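Local structure of alpha-1,4-endofucoidanase (Mariniflexile fucanivorans, 6DLH) at residues G705-F711 with A722-V728. The protein hydrolyses fucoidan internally as a retaining endo-acting enzyme of glycoside hydrolase family 107, with a catalytic domain followed by calcium-binding, putative Ig-like domains. Residues are numbered along the deposited sequence; the frame is centred on the assembly and turned at random.
Sequences GENSFTF and AEILINV
Glu706 lies over Leu725 and Asn727 on the partly exposed face of this antiparallel strand pair. Its CB meets Leu725 CD1 at 3.8 Å. The chain then bends at chi2 (-69°) and brings the carboxylate alongside the side chains of Leu725 and Asn727. CD lies 3.7 Å from Asn727 CB. OE1 rests 3.5 Å from Leu725 CG, while OE2 lies 3.5 Å from Asn727 CB. The carboxylate and Asn727 amide planes are 39° apart. Further along this face, Ser708 OG gives a weak hydrogen bond to Glu723 OE2 at 3.2 Å. The Glu723 chain is extended, and its CG lies 3.5 Å from Phe709 O. An alanine in place of Glu723 would probably leave Ser708 OG without this weak acceptor and remove the CG that packs against Phe709 O. The other face is buried. There Ile724 CD1 meets Phe711 CD1 at 3.5 Å, the two side chains crossing at about a right angle. Ile724 O accepts the Phe709 N-H and also sits at the edge of the Phe709 ring. Asn707 is also buried; Trp682 NE1 donates to its OD1, and its ND2 bonds to Asp703 O. Paired backbone bonds join 705-711 to 722-728 from end to end. Strands 642-649 and 674-678 flank the pair. The arrangement is a beta hairpin forming the middle of a four-stranded sheet, consistent with the putative Ig-like domain at the C-terminal end of this chain.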
loop_
_atom_site.group_PDB
_atom_site.type_symbol
_atom_site.label_atom_id
_atom_site.label_comp_id
_atom_site.label_asym_id
_atom_site.label_seq_id
_atom_site.Cartn_x
_atom_site.Cartn_y
_atom_site.Cartn_z
ATOM N N GLY A 705 -30.016 41.096 7.787
ATOM C CA GLY A 705 -29.412 41.294 9.096
ATOM C C GLY A 705 -29.576 40.065 9.989
ATOM O O GLY A 705 -29.975 39.004 9.510
ATOM N N GLU A 706 -29.300 40.246 11.290
ATOM C CA GLU A 706 -29.166 39.159 12.245
ATOM C C GLU A 706 -30.542 38.615 12.631
ATOM O O GLU A 706 -31.316 39.286 13.305
ATOM C CB GLU A 706 -28.359 39.623 13.465
ATOM C CG GLU A 706 -26.951 40.124 13.135
ATOM C CD GLU A 706 -25.957 39.067 12.669
ATOM O OE1 GLU A 706 -26.269 37.866 12.801
ATOM O OE2 GLU A 706 -24.871 39.443 12.174
ATOM N N ASN A 707 -30.825 37.381 12.209
ATOM C CA ASN A 707 -32.091 36.711 12.460
ATOM C C ASN A 707 -31.917 35.743 13.625
ATOM O O ASN A 707 -31.182 34.765 13.510
ATOM C CB ASN A 707 -32.577 35.939 11.229
ATOM C CG ASN A 707 -33.109 36.823 10.119
ATOM O OD1 ASN A 707 -34.218 36.596 9.635
ATOM N ND2 ASN A 707 -32.343 37.829 9.714
ATOM N N SER A 708 -32.618 36.020 14.735
ATOM C CA SER A 708 -32.445 35.252 15.955
ATOM C C SER A 708 -33.553 34.209 16.094
ATOM O O SER A 708 -34.731 34.509 15.904
ATOM C CB SER A 708 -32.354 36.168 17.147
ATOM O OG SER A 708 -32.211 35.423 18.347
ATOM N N PHE A 709 -33.154 32.977 16.423
ATOM C CA PHE A 709 -34.079 31.864 16.573
ATOM C C PHE A 709 -33.785 31.131 17.878
ATOM O O PHE A 709 -32.687 31.235 18.417
ATOM C CB PHE A 709 -33.940 30.874 15.413
ATOM C CG PHE A 709 -34.143 31.458 14.038
ATOM C CD1 PHE A 709 -33.101 32.101 13.378
ATOM C CD2 PHE A 709 -35.370 31.362 13.400
ATOM C CE1 PHE A 709 -33.288 32.639 12.114
ATOM C CE2 PHE A 709 -35.555 31.904 12.136
ATOM C CZ PHE A 709 -34.515 32.538 11.495
ATOM N N THR A 710 -34.771 30.380 18.377
ATOM C CA THR A 710 -34.536 29.541 19.540
ATOM C C THR A 710 -35.034 28.129 19.238
ATOM O O THR A 710 -36.068 27.951 18.591
ATOM C CB THR A 710 -35.104 30.168 20.828
ATOM O OG1 THR A 710 -36.531 30.083 20.806
ATOM C CG2 THR A 710 -34.679 31.608 21.038
ATOM N N PHE A 711 -34.280 27.131 19.708
ATOM C CA PHE A 711 -34.599 25.741 19.436
ATOM C C PHE A 711 -34.497 24.933 20.725
ATOM O O PHE A 711 -33.641 25.191 21.566
ATOM C CB PHE A 711 -33.708 25.179 18.318
ATOM C CG PHE A 711 -34.048 25.672 16.930
ATOM C CD1 PHE A 711 -33.465 26.825 16.418
ATOM C CD2 PHE A 711 -34.963 24.994 16.134
ATOM C CE1 PHE A 711 -33.780 27.278 15.145
ATOM C CE2 PHE A 711 -35.282 25.452 14.862
ATOM C CZ PHE A 711 -34.692 26.597 14.370
ATOM N N ALA A 722 -31.373 26.567 22.937
ATOM C CA ALA A 722 -30.242 27.331 22.444
ATOM C C ALA A 722 -30.746 28.392 21.470
ATOM O O ALA A 722 -31.863 28.284 20.955
ATOM C CB ALA A 722 -29.249 26.398 21.786
ATOM N N GLU A 723 -29.908 29.409 21.236
ATOM C CA GLU A 723 -30.153 30.417 20.216
ATOM C C GLU A 723 -29.349 30.082 18.954
ATOM O O GLU A 723 -28.172 29.725 19.036
ATOM C CB GLU A 723 -29.776 31.796 20.757
ATOM C CG GLU A 723 -29.875 32.896 19.717
ATOM C CD GLU A 723 -29.381 34.263 20.157
ATOM O OE1 GLU A 723 -29.202 34.462 21.366
ATOM O OE2 GLU A 723 -29.174 35.125 19.282
ATOM N N ILE A 724 -30.004 30.205 17.789
ATOM C CA ILE A 724 -29.362 30.134 16.482
ATOM C C ILE A 724 -29.457 31.510 15.821
ATOM O O ILE A 724 -30.541 32.076 15.723
ATOM C CB ILE A 724 -30.001 29.025 15.615
ATOM C CG1 ILE A 724 -29.523 27.620 16.003
ATOM C CG2 ILE A 724 -29.763 29.285 14.134
ATOM C CD1 ILE A 724 -30.072 27.090 17.307
ATOM N N LEU A 725 -28.311 32.029 15.358
ATOM C CA LEU A 725 -28.181 33.379 14.830
ATOM C C LEU A 725 -27.632 33.311 13.403
ATOM O O LEU A 725 -26.506 32.864 13.186
ATOM C CB LEU A 725 -27.232 34.145 15.760
ATOM C CG LEU A 725 -26.826 35.559 15.337
ATOM C CD1 LEU A 725 -27.949 36.550 15.610
ATOM C CD2 LEU A 725 -25.565 35.998 16.072
ATOM N N ILE A 726 -28.451 33.741 12.431
ATOM C CA ILE A 726 -28.082 33.776 11.022
ATOM C C ILE A 726 -28.177 35.215 10.527
ATOM O O ILE A 726 -29.239 35.832 10.604
ATOM C CB ILE A 726 -28.989 32.861 10.171
ATOM C CG1 ILE A 726 -28.888 31.388 10.570
ATOM C CG2 ILE A 726 -28.705 33.057 8.689
ATOM C CD1 ILE A 726 -30.057 30.547 10.105
ATOM N N ASN A 727 -27.062 35.723 9.994
ATOM C CA ASN A 727 -27.048 36.978 9.263
ATOM C C ASN A 727 -27.511 36.735 7.826
ATOM O O ASN A 727 -26.930 35.919 7.112
ATOM C CB ASN A 727 -25.655 37.611 9.269
ATOM C CG ASN A 727 -25.661 39.007 8.689
ATOM O OD1 ASN A 727 -26.719 39.525 8.343
ATOM N ND2 ASN A 727 -24.496 39.625 8.587
ATOM N N VAL A 728 -28.560 37.458 7.411
ATOM C CA VAL A 728 -29.066 37.389 6.049
ATOM C C VAL A 728 -28.548 38.605 5.281
ATOM O O VAL A 728 -28.880 39.733 5.625
ATOM C CB VAL A 728 -30.608 37.296 6.020
ATOM C CG1 VAL A 728 -31.171 37.366 4.606
ATOM C CG2 VAL A 728 -31.127 36.054 6.730
#